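Local coordinates for protein beta-porphyranase A (Bacteroides plebeius, PDB 4AW7) that cleaves the sulfated red-seaweed polysaccharide porphyran at linkages from beta-D-galactose to alpha-L-galactose-6-sulfate, yielding mostly disaccharides, at residues Lys241-Asn246 and Asp398-Asn403; Ala249-Val254 and Leu301-Glu306; Ala505-Ser510 and Pro521-Asn526; Thr528-Pro533 and Ile557-Asn562; Val553-Gln558 and Met581-Glu586. All blocks are in the same frame, centred on the assembly; numbering follows the deposited sequence.

Contact 1 of 5, residues Lys241-Asn246 and Asp398-Asn403; sequences KRSGSN and DNLDDN
Leu400 makes both touches across the contact, and both are loose. Its CD1 methyl meets Gly244 CA at 4.2 Å, and its CD2 lies 4.4 Å from Ser243 OG. With chi1 at -68°, CG stands opposite the carbonyl carbon, and the two methyls reach the turn ahead of helix 245-262. Gly244 is the N-cap residue of that helix. At its backbone angles (phi 85°, psi -142°) a side chain would jam against the carbonyl O of Ser243.

No hydrogen bond crosses; several brace each segment from within. Arg242 NH1 donates to Asn246 OD1 (2.8 Å), which sits at the edge of the guanidinium, in its plane. On the other side Asn399 builds an Asx turn: the backbone N of Asp401 reaches Asn399 OD1 at 2.8 Å, coming from above the carbonyl plane. Asn399 ND2 meanwhile donates to Asn403 O.

Around the contact, Asp232 accepts from Ser243 N. Leu400 is also paired by backbone to Asp381, a calcium ligand, and its side chain lies about 6 Å from the ion.

What passes between the segments is therefore loose van der Waals contact, a leucine end against glycine backbone, with His299 of helix 293-305 packed on both Ser243 and Leu400.

Contact 2 of 5, residues Ala249-Val254 and Leu301-Glu306; sequences AVLDMV and LFNLME
Asn303 is the first residue of 301-306 to meet the other helix, its OD1 lying 4.2 Å from Leu251 CD1. That is a loose touch and not a bond: OD1 takes its hydrogen bond from Arg307 NE, while ND2 makes a weak one to Ser247 OG. Arg307 further links the helices by a salt bridge to Asp252.

Leu304, next along, carries the apolar contact. Its CD2 meets Leu251 CD1 at 3.8 Å, the two side chains crossing at about a right angle. Leu304 has CG opposite its carbonyl carbon (chi1 -57°), which brings CD2 towards helix 245-262 although its CB bond runs across the approach and does not aim at that helix. Both leucines also touch Ile270 of strand 268-276. Met305 N then bonds back to Leu301 O (2.8 Å), within the helix.

Two neighbouring helices seated on one strand of a curled parallel sheet are what the outer layer of a (beta/alpha) barrel looks like, the catalytic fold in this enzyme. Strand 268-276 also bears Glu272, the probable nucleophile, whose side chain is about 10 Å from that of Leu304.

Contact 3 of 5, residues Ala505-Ser510 and Pro521-Asn526; sequences ASLRMS and PVVKIN
Leu507 points its CD2 methyl at Val523 CG1, and the two side chains meet tip to tip at 3.9 Å. In both residues the first torsion sets the touching branch opposite the backbone N, at 170° for Leu507 and 174° for Val523, which carries each branch out from its strand toward the other sheet.

Two residues along, Met509 does the same with a longer chain. It runs extended through chi2 and then bends at chi3 (68°), which brings both SD and CE to the CG end of Pro521. Met509 SD lies 3.7 Å from Pro521 CG, and Met509 CE is 4.0 Å from the same Pro521 CG. The methyl, Met509 CE, also comes near Pro521 CD at 4.1 Å; the thioether end thus meets the CG-CD corner of the ring.

Further apolar neighbours fill in between the strands: Met581 lies against both Leu507 and Met509, Ile569 against Met509 and Val523, and Val567 against Leu507. Arg508, between Leu507 and Met509, faces the opposite way and forms salt bridges with Asp252 and Glu248 of helix 245-262.

The segments belong to two different sheets and share no hydrogen bond. Carbon and sulfur contacts are therefore what hold the sheets face to face at this point, with the strand's charge kept on its other surface, where the barrel helix answers it.

Contact 4 of 5, residues Thr528-Pro533 and Ile557-Asn562; sequences TAVSVP and IQLLKN
Leu559 O accepts a hydrogen bond from Asn526 ND2, which ties the turn to the hairpin end just before Thr528. The turn opens with a short 3-10 piece, 557-559, and Leu560 N bonds back to Ile557 O.

The side chain of Leu559 divides its two methyls between the strand residues. Leu559 CD2 faces Thr528, 3.9 Å from Thr528 CG2 and equally far from its OG1, and the two side chains cross at about a right angle. Leu559 CD1 goes to Val530, whose CG1 lies 3.7 Å away; here the side chains run past each other in opposite senses. Thr528 offers its methyl because chi1 of -62° turns CG2 opposite the backbone N. An alanine here in place of Leu559 would remove both methyls, and Thr528 and Val530 would probably be left without their apolar cover from the turn.

The contact is partly open to solvent and lies far from the substrate and metal sites. Strand 528-530 is an edge strand of its antiparallel sheet, next to strand 522-525, to which Val530 is hydrogen-bonded at Val523. The turn links strand 546-555 of the facing sheet to strand 563-570 of this one, so Leu559 covers the flank where the chain passes between the two layers.

Contact 5 of 5, residues Val553-Gln558 and Met581-Glu586; sequences VPFDIQ and MILQVE
A chi1 of 62° at Phe555 places its ring between the backbone N and the carbonyl carbon, and so swings it towards Leu583, while Ile557 takes the extended form, CG1 opposite its backbone N (chi1 -166°), and sends CD1 out to Val585.

The ring is met at its edge. Leu583 CD2 lies near the ring plane, 3.9 Å from Phe555 CZ and 4.0 Å from Phe555 CE2, with the two side chains crossing at about a right angle. Ile557 CD1 touches Val585 CG1 at 3.7 Å, again in a right-angled crossing. The same methyl, Ile557 CD1, is 3.9 Å from Glu586 O, and thus packs against both a side chain and the backbone beyond it.

An Asx turn spans Ile557: Gln558 N donates to Asp556 OD1 at 3.0 Å, from above the carboxylate plane.

Strand 503-514 runs between strands 546-555 and 577-589 in the sheet, paired with both. Phe555 and Leu583 reach across it, while Ile557 meets Val585 from the turn past the strand; Phe555 also touches Ala505. Leu583 packs on Phe495 and Ile498 of the facing sheet as well. Apolar side chains that meet across a middle strand on the inner face, against a second sheet, are the core of a beta-sandwich, here the C-terminal one, and Ile557 extends that core at its end.

Overall arrangement
From the N terminus, contact 1 closes the longest loop, joining the start of helix 245-262 to the end of strand 392-399 and so the barrel to the first beta-sandwich domain. Contact 2 opens and closes within that span, pairing two neighbouring barrel helices. The other three follow later in the C-terminal sandwich. Contact 3 closes a short loop between its facing sheets; contact 4 begins just after, and contact 5 starts before contact 4 has ended, so these two interlock through Ile557 and Gln558. Centres of contacts 3, 4 and 5 lie only 7 to 8 Å apart. A salt bridge between contacts 2 and 3 fastens barrel to sandwich.

Contact 1 of 5, residues Lys241-Asn246 and Asp398-Asn403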
# COMPACT_ATOMS: atom_id res chain seq x y z
N LYS A 241 2.01 -14.89 -3.40
CA LYS A 241 1.11 -13.79 -3.09
C LYS A 241 1.64 -12.98 -1.91
O LYS A 241 1.91 -13.51 -0.80
CB LYS A 241 -0.29 -14.25 -2.71
N ARG A 242 1.79 -11.68 -2.12
CA ARG A 242 1.98 -10.74 -1.03
C ARG A 242 0.69 -10.26 -0.43
O ARG A 242 0.68 -9.85 0.75
CB ARG A 242 2.88 -9.60 -1.42
CG ARG A 242 4.23 -10.10 -1.90
CD ARG A 242 5.25 -8.96 -1.93
NE ARG A 242 6.59 -9.35 -2.38
CZ ARG A 242 7.49 -9.98 -1.65
NH1 ARG A 242 7.23 -10.26 -0.40
NH2 ARG A 242 8.68 -10.25 -2.15
N SER A 243 -0.40 -10.27 -1.18
CA SER A 243 -1.63 -9.82 -0.55
C SER A 243 -1.95 -10.70 0.65
O SER A 243 -1.63 -11.89 0.70
CB SER A 243 -2.74 -9.66 -1.48
OG SER A 243 -3.00 -10.82 -2.12
N GLY A 244 -2.53 -10.06 1.66
CA GLY A 244 -2.71 -10.72 2.94
C GLY A 244 -1.47 -10.58 3.79
O GLY A 244 -0.82 -9.55 3.83
N SER A 245 -1.15 -11.66 4.52
CA SER A 245 -0.25 -11.54 5.67
C SER A 245 1.16 -11.11 5.32
O SER A 245 1.81 -10.46 6.12
CB SER A 245 -0.22 -12.83 6.49
OG SER A 245 0.65 -13.81 5.93
N ASN A 246 1.67 -11.46 4.13
CA ASN A 246 3.04 -11.05 3.81
C ASN A 246 3.15 -9.53 3.67
O ASN A 246 4.01 -8.93 4.29
CB ASN A 246 3.53 -11.74 2.53
CG ASN A 246 4.84 -11.22 2.05
OD1 ASN A 246 4.87 -10.37 1.16
ND2 ASN A 246 5.93 -11.67 2.67
N ASP A 398 -14.06 -8.59 0.89
CA ASP A 398 -13.10 -9.23 -0.01
C ASP A 398 -12.70 -10.59 0.55
O ASP A 398 -12.52 -10.70 1.76
CB ASP A 398 -11.84 -8.35 -0.13
CG ASP A 398 -10.83 -8.89 -1.10
OD1 ASP A 398 -11.17 -9.03 -2.28
OD2 ASP A 398 -9.69 -9.16 -0.66
N ASN A 399 -12.59 -11.59 -0.28
CA ASN A 399 -12.20 -12.93 0.18
C ASN A 399 -10.76 -13.26 -0.24
O ASN A 399 -10.50 -13.47 -1.43
CB ASN A 399 -13.19 -13.97 -0.38
CG ASN A 399 -12.90 -15.39 0.10
OD1 ASN A 399 -12.00 -15.61 0.89
ND2 ASN A 399 -13.72 -16.33 -0.34
N LEU A 400 -9.86 -13.32 0.73
CA LEU A 400 -8.47 -13.69 0.52
C LEU A 400 -8.23 -15.20 0.47
O LEU A 400 -7.09 -15.62 0.19
CB LEU A 400 -7.58 -13.10 1.61
CG LEU A 400 -7.40 -11.58 1.67
CD1 LEU A 400 -6.85 -11.21 3.04
CD2 LEU A 400 -6.51 -11.09 0.57
N ASP A 401 -9.23 -15.99 0.83
CA ASP A 401 -9.08 -17.46 0.91
C ASP A 401 -9.20 -18.08 -0.45
O ASP A 401 -9.62 -17.46 -1.42
CB ASP A 401 -10.16 -18.03 1.83
CG ASP A 401 -9.88 -19.43 2.34
OD1 ASP A 401 -8.73 -19.88 2.41
OD2 ASP A 401 -10.87 -20.09 2.68
N ASP A 402 -8.88 -19.38 -0.50
CA ASP A 402 -8.97 -20.13 -1.74
C ASP A 402 -10.23 -20.98 -1.85
O ASP A 402 -10.39 -21.69 -2.86
CB ASP A 402 -7.69 -20.94 -1.98
CG ASP A 402 -6.50 -20.04 -2.17
OD1 ASP A 402 -6.60 -19.10 -2.97
OD2 ASP A 402 -5.50 -20.28 -1.47
N ASN A 403 -11.12 -20.88 -0.86
CA ASN A 403 -12.45 -21.48 -0.92
C ASN A 403 -13.50 -20.39 -0.83
O ASN A 403 -13.29 -19.38 -0.17
CB ASN A 403 -12.65 -22.47 0.24
CG ASN A 403 -11.96 -23.81 0.00
OD1 ASN A 403 -11.80 -24.23 -1.14
ND2 ASN A 403 -11.69 -24.54 1.04

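Contact 2 of 5, residues Ala249-Val254 and Leu301-Glu306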
# COMPACT_ATOMS: atom_id res chain seq x y z
N ALA A 249 3.09 -7.86 7.01
CA ALA A 249 4.39 -7.94 7.68
C ALA A 249 5.41 -7.01 7.06
O ALA A 249 6.23 -6.42 7.76
CB ALA A 249 4.95 -9.36 7.70
N VAL A 250 5.43 -6.92 5.73
CA VAL A 250 6.36 -6.05 5.02
C VAL A 250 6.20 -4.59 5.50
O VAL A 250 7.20 -3.92 5.82
CB VAL A 250 6.14 -6.17 3.49
CG1 VAL A 250 6.78 -4.99 2.75
CG2 VAL A 250 6.70 -7.51 2.99
N LEU A 251 4.95 -4.13 5.53
CA LEU A 251 4.71 -2.75 5.93
C LEU A 251 4.83 -2.54 7.42
O LEU A 251 5.37 -1.52 7.87
CB LEU A 251 3.35 -2.27 5.39
CG LEU A 251 3.18 -2.33 3.87
CD1 LEU A 251 1.79 -1.83 3.52
CD2 LEU A 251 4.25 -1.57 3.12
N ASP A 252 4.40 -3.52 8.22
CA ASP A 252 4.61 -3.43 9.65
C ASP A 252 6.08 -3.31 10.01
O ASP A 252 6.41 -2.61 10.97
CB ASP A 252 4.02 -4.64 10.38
CG ASP A 252 2.53 -4.56 10.64
OD1 ASP A 252 1.83 -3.71 10.03
OD2 ASP A 252 2.03 -5.34 11.50
N MET A 253 6.98 -3.97 9.27
CA MET A 253 8.39 -3.88 9.65
C MET A 253 8.95 -2.49 9.46
O MET A 253 9.75 -2.00 10.26
CB MET A 253 9.24 -4.89 8.91
CG MET A 253 10.58 -5.14 9.58
SD MET A 253 11.39 -6.63 8.90
CE MET A 253 12.75 -6.79 10.08
N VAL A 254 8.55 -1.86 8.35
CA VAL A 254 8.96 -0.46 8.08
C VAL A 254 8.49 0.45 9.23
O VAL A 254 9.25 1.25 9.74
CB VAL A 254 8.50 0.01 6.70
CG1 VAL A 254 8.79 1.48 6.48
CG2 VAL A 254 9.10 -0.85 5.61
N LEU A 301 -6.02 -3.36 -1.42
CA LEU A 301 -6.72 -2.14 -1.06
C LEU A 301 -7.19 -2.16 0.38
O LEU A 301 -7.09 -1.17 1.07
CB LEU A 301 -7.91 -1.93 -2.01
CG LEU A 301 -8.81 -0.74 -1.76
CD1 LEU A 301 -8.04 0.59 -1.94
CD2 LEU A 301 -10.00 -0.80 -2.71
N PHE A 302 -7.73 -3.28 0.83
CA PHE A 302 -8.31 -3.31 2.16
C PHE A 302 -7.23 -3.15 3.23
O PHE A 302 -7.45 -2.45 4.23
CB PHE A 302 -9.09 -4.62 2.40
CG PHE A 302 -10.44 -4.69 1.70
CD1 PHE A 302 -10.55 -4.80 0.31
CD2 PHE A 302 -11.62 -4.68 2.43
CE1 PHE A 302 -11.77 -4.84 -0.31
CE2 PHE A 302 -12.83 -4.74 1.82
CZ PHE A 302 -12.92 -4.82 0.43
N ASN A 303 -6.05 -3.76 3.04
CA ASN A 303 -4.86 -3.57 3.89
C ASN A 303 -4.57 -2.08 3.96
O ASN A 303 -4.41 -1.49 5.03
CB ASN A 303 -3.69 -4.39 3.22
CG ASN A 303 -2.29 -4.16 3.81
OD1 ASN A 303 -2.04 -3.21 4.57
ND2 ASN A 303 -1.32 -5.05 3.44
N LEU A 304 -4.46 -1.46 2.80
CA LEU A 304 -4.02 -0.07 2.74
C LEU A 304 -5.06 0.89 3.29
O LEU A 304 -4.70 1.91 3.87
CB LEU A 304 -3.59 0.29 1.32
CG LEU A 304 -2.49 -0.58 0.71
CD1 LEU A 304 -2.12 -0.11 -0.68
CD2 LEU A 304 -1.27 -0.69 1.63
N MET A 305 -6.36 0.59 3.15
CA MET A 305 -7.39 1.40 3.79
C MET A 305 -7.22 1.47 5.30
O MET A 305 -7.41 2.53 5.92
CB MET A 305 -8.78 0.88 3.43
CG MET A 305 -9.19 1.29 2.01
SD MET A 305 -10.78 0.55 1.60
CE MET A 305 -11.22 1.51 0.18
N GLU A 306 -6.82 0.35 5.90
CA GLU A 306 -6.58 0.26 7.34
C GLU A 306 -5.30 0.96 7.77
O GLU A 306 -5.04 1.02 8.98
CB GLU A 306 -6.54 -1.19 7.77
CG GLU A 306 -7.91 -1.84 7.82
CD GLU A 306 -8.78 -1.25 8.92
OE1 GLU A 306 -8.38 -1.31 10.09
OE2 GLU A 306 -9.87 -0.72 8.64

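Contact 3 of 5, residues Ala505-Ser510 and Pro521-Asn526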
# COMPACT_ATOMS: atom_id res chain seq x y z
N ALA A 505 -9.01 -5.44 20.98
CA ALA A 505 -7.56 -5.37 20.90
C ALA A 505 -7.04 -6.58 20.18
O ALA A 505 -7.67 -7.65 20.15
CB ALA A 505 -6.97 -5.27 22.30
N SER A 506 -5.86 -6.40 19.60
CA SER A 506 -5.16 -7.51 18.97
C SER A 506 -3.66 -7.26 18.95
O SER A 506 -3.20 -6.12 19.01
CB SER A 506 -5.63 -7.75 17.57
OG SER A 506 -5.37 -6.63 16.79
N LEU A 507 -2.91 -8.36 18.87
CA LEU A 507 -1.48 -8.32 18.62
C LEU A 507 -1.24 -8.63 17.14
O LEU A 507 -1.76 -9.63 16.61
CB LEU A 507 -0.80 -9.40 19.48
CG LEU A 507 0.67 -9.65 19.17
CD1 LEU A 507 1.56 -8.49 19.54
CD2 LEU A 507 1.08 -10.96 19.87
N ARG A 508 -0.46 -7.77 16.47
CA ARG A 508 -0.01 -8.03 15.10
C ARG A 508 1.39 -8.60 15.23
O ARG A 508 2.36 -7.86 15.45
CB ARG A 508 0.02 -6.73 14.34
CG ARG A 508 -1.33 -6.04 14.21
CD ARG A 508 -1.24 -4.72 13.52
NE ARG A 508 -0.75 -4.77 12.14
CZ ARG A 508 -1.49 -4.96 11.07
NH1 ARG A 508 -2.79 -5.13 11.15
NH2 ARG A 508 -0.88 -4.96 9.89
N MET A 509 1.49 -9.93 15.13
CA MET A 509 2.74 -10.65 15.35
C MET A 509 3.32 -11.03 14.00
O MET A 509 2.74 -11.89 13.32
CB MET A 509 2.43 -11.91 16.17
CG MET A 509 3.59 -12.84 16.35
SD MET A 509 3.26 -14.35 17.25
CE MET A 509 2.17 -15.18 16.10
N SER A 510 4.44 -10.41 13.64
CA SER A 510 5.09 -10.72 12.36
C SER A 510 6.30 -11.59 12.60
O SER A 510 7.15 -11.25 13.45
CB SER A 510 5.42 -9.46 11.57
OG SER A 510 4.27 -8.72 11.17
N PRO A 521 3.21 -19.97 18.76
CA PRO A 521 3.85 -19.75 20.04
C PRO A 521 2.81 -19.66 21.16
O PRO A 521 1.62 -19.46 20.90
CB PRO A 521 4.52 -18.38 19.87
CG PRO A 521 3.62 -17.66 18.90
CD PRO A 521 3.18 -18.75 17.94
N VAL A 522 3.28 -19.82 22.39
CA VAL A 522 2.51 -19.38 23.52
C VAL A 522 2.64 -17.85 23.55
O VAL A 522 3.75 -17.31 23.48
CB VAL A 522 3.01 -20.03 24.82
CG1 VAL A 522 2.33 -19.35 26.04
CG2 VAL A 522 2.79 -21.57 24.80
N VAL A 523 1.49 -17.18 23.71
CA VAL A 523 1.46 -15.71 23.76
C VAL A 523 0.77 -15.27 25.06
O VAL A 523 -0.34 -15.72 25.34
CB VAL A 523 0.69 -15.11 22.56
CG1 VAL A 523 0.51 -13.58 22.67
CG2 VAL A 523 1.35 -15.48 21.24
N LYS A 524 1.46 -14.41 25.80
CA LYS A 524 0.91 -13.87 27.05
C LYS A 524 0.84 -12.34 26.96
O LYS A 524 1.81 -11.67 26.58
CB LYS A 524 1.78 -14.29 28.23
CG LYS A 524 1.80 -15.80 28.47
CD LYS A 524 2.61 -16.23 29.70
CE LYS A 524 2.58 -17.74 29.81
NZ LYS A 524 3.04 -18.16 31.17
N ILE A 525 -0.33 -11.82 27.36
CA ILE A 525 -0.56 -10.38 27.41
C ILE A 525 -0.54 -10.04 28.92
O ILE A 525 -1.44 -10.48 29.65
CB ILE A 525 -1.92 -9.98 26.80
CG1 ILE A 525 -2.09 -10.56 25.38
CG2 ILE A 525 -2.11 -8.49 26.82
CD1 ILE A 525 -1.04 -10.13 24.34
N ASN A 526 0.46 -9.30 29.35
CA ASN A 526 0.60 -9.02 30.80
C ASN A 526 0.44 -10.29 31.62
O ASN A 526 -0.21 -10.28 32.68
CB ASN A 526 -0.41 -7.95 31.21
CG ASN A 526 -0.17 -6.64 30.47
OD1 ASN A 526 0.99 -6.21 30.33
ND2 ASN A 526 -1.24 -6.00 30.00

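Contact 4 of 5, residues Thr528-Pro533 and Ile557-Asn562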
# COMPACT_ATOMS: atom_id res chain seq x y z
N THR A 528 -1.12 -13.13 31.02
CA THR A 528 -2.27 -13.96 30.71
C THR A 528 -2.14 -14.58 29.32
O THR A 528 -2.06 -13.88 28.30
CB THR A 528 -3.59 -13.17 30.78
OG1 THR A 528 -3.74 -12.68 32.12
CG2 THR A 528 -4.81 -14.04 30.37
N ALA A 529 -2.11 -15.91 29.27
CA ALA A 529 -2.02 -16.62 28.00
C ALA A 529 -3.31 -16.45 27.23
O ALA A 529 -4.40 -16.53 27.77
CB ALA A 529 -1.72 -18.13 28.25
N VAL A 530 -3.16 -16.19 25.93
CA VAL A 530 -4.28 -16.06 25.02
C VAL A 530 -4.13 -17.03 23.84
O VAL A 530 -3.03 -17.42 23.51
CB VAL A 530 -4.42 -14.61 24.52
CG1 VAL A 530 -4.63 -13.66 25.69
CG2 VAL A 530 -3.19 -14.16 23.71
N SER A 531 -5.26 -17.41 23.29
CA SER A 531 -5.36 -18.29 22.12
C SER A 531 -4.72 -17.66 20.85
O SER A 531 -4.96 -16.50 20.56
CB SER A 531 -6.86 -18.54 21.88
OG SER A 531 -7.12 -19.52 20.91
N VAL A 532 -3.86 -18.41 20.16
CA VAL A 532 -3.30 -17.98 18.87
C VAL A 532 -4.12 -18.64 17.75
O VAL A 532 -4.24 -19.85 17.67
CB VAL A 532 -1.78 -18.31 18.71
CG1 VAL A 532 -1.29 -17.97 17.32
CG2 VAL A 532 -0.92 -17.63 19.80
N PRO A 533 -4.68 -17.85 16.84
CA PRO A 533 -5.43 -18.44 15.74
C PRO A 533 -4.60 -19.35 14.82
O PRO A 533 -3.39 -19.13 14.63
CB PRO A 533 -5.94 -17.22 14.96
CG PRO A 533 -5.85 -16.10 15.90
CD PRO A 533 -4.69 -16.38 16.80
N ILE A 557 -9.61 -6.76 25.29
CA ILE A 557 -9.01 -5.46 25.62
C ILE A 557 -8.83 -5.26 27.10
O ILE A 557 -7.96 -4.53 27.54
CB ILE A 557 -9.86 -4.30 25.04
CG1 ILE A 557 -9.08 -2.98 25.07
CG2 ILE A 557 -11.24 -4.19 25.74
CD1 ILE A 557 -9.85 -1.81 24.36
N GLN A 558 -9.67 -5.93 27.89
CA GLN A 558 -9.64 -5.81 29.31
C GLN A 558 -8.33 -6.33 29.93
O GLN A 558 -7.97 -5.98 31.05
CB GLN A 558 -10.93 -6.43 29.93
CG GLN A 558 -12.31 -5.83 29.38
CD GLN A 558 -12.45 -4.34 29.61
OE1 GLN A 558 -11.81 -3.79 30.50
NE2 GLN A 558 -13.30 -3.65 28.79
N LEU A 559 -7.55 -7.11 29.17
CA LEU A 559 -6.21 -7.52 29.60
C LEU A 559 -5.18 -6.40 29.57
O LEU A 559 -4.12 -6.50 30.17
CB LEU A 559 -5.68 -8.69 28.76
CG LEU A 559 -6.47 -9.99 28.88
CD1 LEU A 559 -5.93 -11.04 27.89
CD2 LEU A 559 -6.44 -10.53 30.31
N LEU A 560 -5.46 -5.33 28.82
CA LEU A 560 -4.54 -4.22 28.73
C LEU A 560 -4.74 -3.26 29.89
O LEU A 560 -5.86 -2.99 30.33
CB LEU A 560 -4.73 -3.45 27.41
CG LEU A 560 -4.41 -4.24 26.17
CD1 LEU A 560 -4.74 -3.42 24.93
CD2 LEU A 560 -2.95 -4.70 26.15
N LYS A 561 -3.63 -2.69 30.31
CA LYS A 561 -3.62 -1.62 31.30
C LYS A 561 -3.29 -0.28 30.68
O LYS A 561 -2.66 -0.20 29.61
CB LYS A 561 -2.64 -1.94 32.45
CG LYS A 561 -3.02 -3.25 33.20
CD LYS A 561 -4.47 -3.12 33.82
CE LYS A 561 -4.87 -4.21 34.79
NZ LYS A 561 -6.31 -4.04 35.23
N ASN A 562 -3.63 0.80 31.37
CA ASN A 562 -3.21 2.11 30.90
C ASN A 562 -1.72 2.31 31.14
O ASN A 562 -1.23 2.08 32.24
CB ASN A 562 -4.01 3.19 31.64
CG ASN A 562 -5.46 3.15 31.27
OD1 ASN A 562 -5.82 3.19 30.08
ND2 ASN A 562 -6.35 3.02 32.27

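Contact 5 of 5, residues Val553-Gln558 and Met581-Glu586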
# COMPACT_ATOMS: atom_id res chain seq x y z
N VAL A 553 -3.50 -11.78 16.52
CA VAL A 553 -3.93 -12.53 17.70
C VAL A 553 -4.91 -11.62 18.47
O VAL A 553 -4.47 -10.80 19.27
CB VAL A 553 -2.73 -12.91 18.56
CG1 VAL A 553 -3.19 -13.69 19.79
CG2 VAL A 553 -1.71 -13.67 17.73
N PRO A 554 -6.22 -11.75 18.17
CA PRO A 554 -7.19 -10.95 18.95
C PRO A 554 -7.26 -11.38 20.38
O PRO A 554 -7.07 -12.55 20.68
CB PRO A 554 -8.52 -11.18 18.24
CG PRO A 554 -8.28 -12.07 17.10
CD PRO A 554 -6.87 -12.53 17.10
N PHE A 555 -7.52 -10.45 21.29
CA PHE A 555 -7.68 -10.83 22.68
C PHE A 555 -8.55 -9.78 23.37
O PHE A 555 -8.80 -8.71 22.83
CB PHE A 555 -6.31 -11.00 23.36
CG PHE A 555 -5.47 -9.76 23.38
CD1 PHE A 555 -5.64 -8.79 24.36
CD2 PHE A 555 -4.52 -9.51 22.39
CE1 PHE A 555 -4.90 -7.65 24.36
CE2 PHE A 555 -3.77 -8.37 22.40
CZ PHE A 555 -3.95 -7.42 23.38
N ASP A 556 -8.97 -10.08 24.58
CA ASP A 556 -9.85 -9.18 25.32
C ASP A 556 -9.09 -7.91 25.71
O ASP A 556 -8.07 -7.93 26.40
CB ASP A 556 -10.38 -9.90 26.57
CG ASP A 556 -11.58 -9.23 27.18
OD1 ASP A 556 -11.68 -8.01 27.13
OD2 ASP A 556 -12.42 -9.98 27.77
N ILE A 557 -9.61 -6.76 25.29
CA ILE A 557 -9.01 -5.46 25.62
C ILE A 557 -8.83 -5.26 27.10
O ILE A 557 -7.96 -4.53 27.54
CB ILE A 557 -9.86 -4.30 25.04
CG1 ILE A 557 -9.08 -2.98 25.07
CG2 ILE A 557 -11.24 -4.19 25.74
CD1 ILE A 557 -9.85 -1.81 24.36
N GLN A 558 -9.67 -5.93 27.89
CA GLN A 558 -9.64 -5.81 29.31
C GLN A 558 -8.33 -6.33 29.93
O GLN A 558 -7.97 -5.98 31.05
CB GLN A 558 -10.93 -6.43 29.93
CG GLN A 558 -12.31 -5.83 29.38
CD GLN A 558 -12.45 -4.34 29.61
OE1 GLN A 558 -11.81 -3.79 30.50
NE2 GLN A 558 -13.30 -3.65 28.79
N MET A 581 6.31 -6.56 16.47
CA MET A 581 5.20 -6.79 17.40
C MET A 581 4.53 -5.45 17.61
O MET A 581 5.14 -4.51 18.09
CB MET A 581 5.72 -7.35 18.73
CG MET A 581 6.33 -8.75 18.60
SD MET A 581 5.11 -10.05 18.53
CE MET A 581 4.80 -10.27 20.29
N ILE A 582 3.25 -5.39 17.24
CA ILE A 582 2.47 -4.15 17.29
C ILE A 582 1.15 -4.47 17.97
O ILE A 582 0.49 -5.44 17.62
CB ILE A 582 2.23 -3.59 15.87
CG1 ILE A 582 3.56 -3.23 15.21
CG2 ILE A 582 1.29 -2.36 15.89
CD1 ILE A 582 3.50 -3.00 13.71
N LEU A 583 0.75 -3.64 18.95
CA LEU A 583 -0.57 -3.81 19.56
C LEU A 583 -1.56 -2.86 18.87
O LEU A 583 -1.29 -1.68 18.72
CB LEU A 583 -0.56 -3.52 21.07
CG LEU A 583 0.10 -4.58 21.93
CD1 LEU A 583 0.19 -4.11 23.36
CD2 LEU A 583 -0.67 -5.88 21.84
N GLN A 584 -2.71 -3.40 18.49
CA GLN A 584 -3.80 -2.59 17.93
C GLN A 584 -4.92 -2.54 18.97
O GLN A 584 -5.32 -3.58 19.48
CB GLN A 584 -4.33 -3.17 16.63
CG GLN A 584 -5.62 -2.48 16.25
CD GLN A 584 -6.14 -2.86 14.91
OE1 GLN A 584 -5.53 -2.51 13.91
NE2 GLN A 584 -7.34 -3.52 14.86
N VAL A 585 -5.35 -1.34 19.29
CA VAL A 585 -6.42 -1.12 20.27
C VAL A 585 -7.53 -0.30 19.61
O VAL A 585 -7.25 0.74 19.03
CB VAL A 585 -5.90 -0.41 21.52
CG1 VAL A 585 -7.00 -0.27 22.55
CG2 VAL A 585 -4.69 -1.14 22.13
N GLU A 586 -8.74 -0.81 19.67
CA GLU A 586 -9.88 -0.08 19.18
C GLU A 586 -10.76 0.24 20.38
O GLU A 586 -11.43 -0.62 20.95
CB GLU A 586 -10.57 -0.92 18.16
CG GLU A 586 -9.73 -1.15 16.92
CD GLU A 586 -10.48 -2.02 15.95
OE1 GLU A 586 -10.67 -3.22 16.24
OE2 GLU A 586 -10.95 -1.49 14.93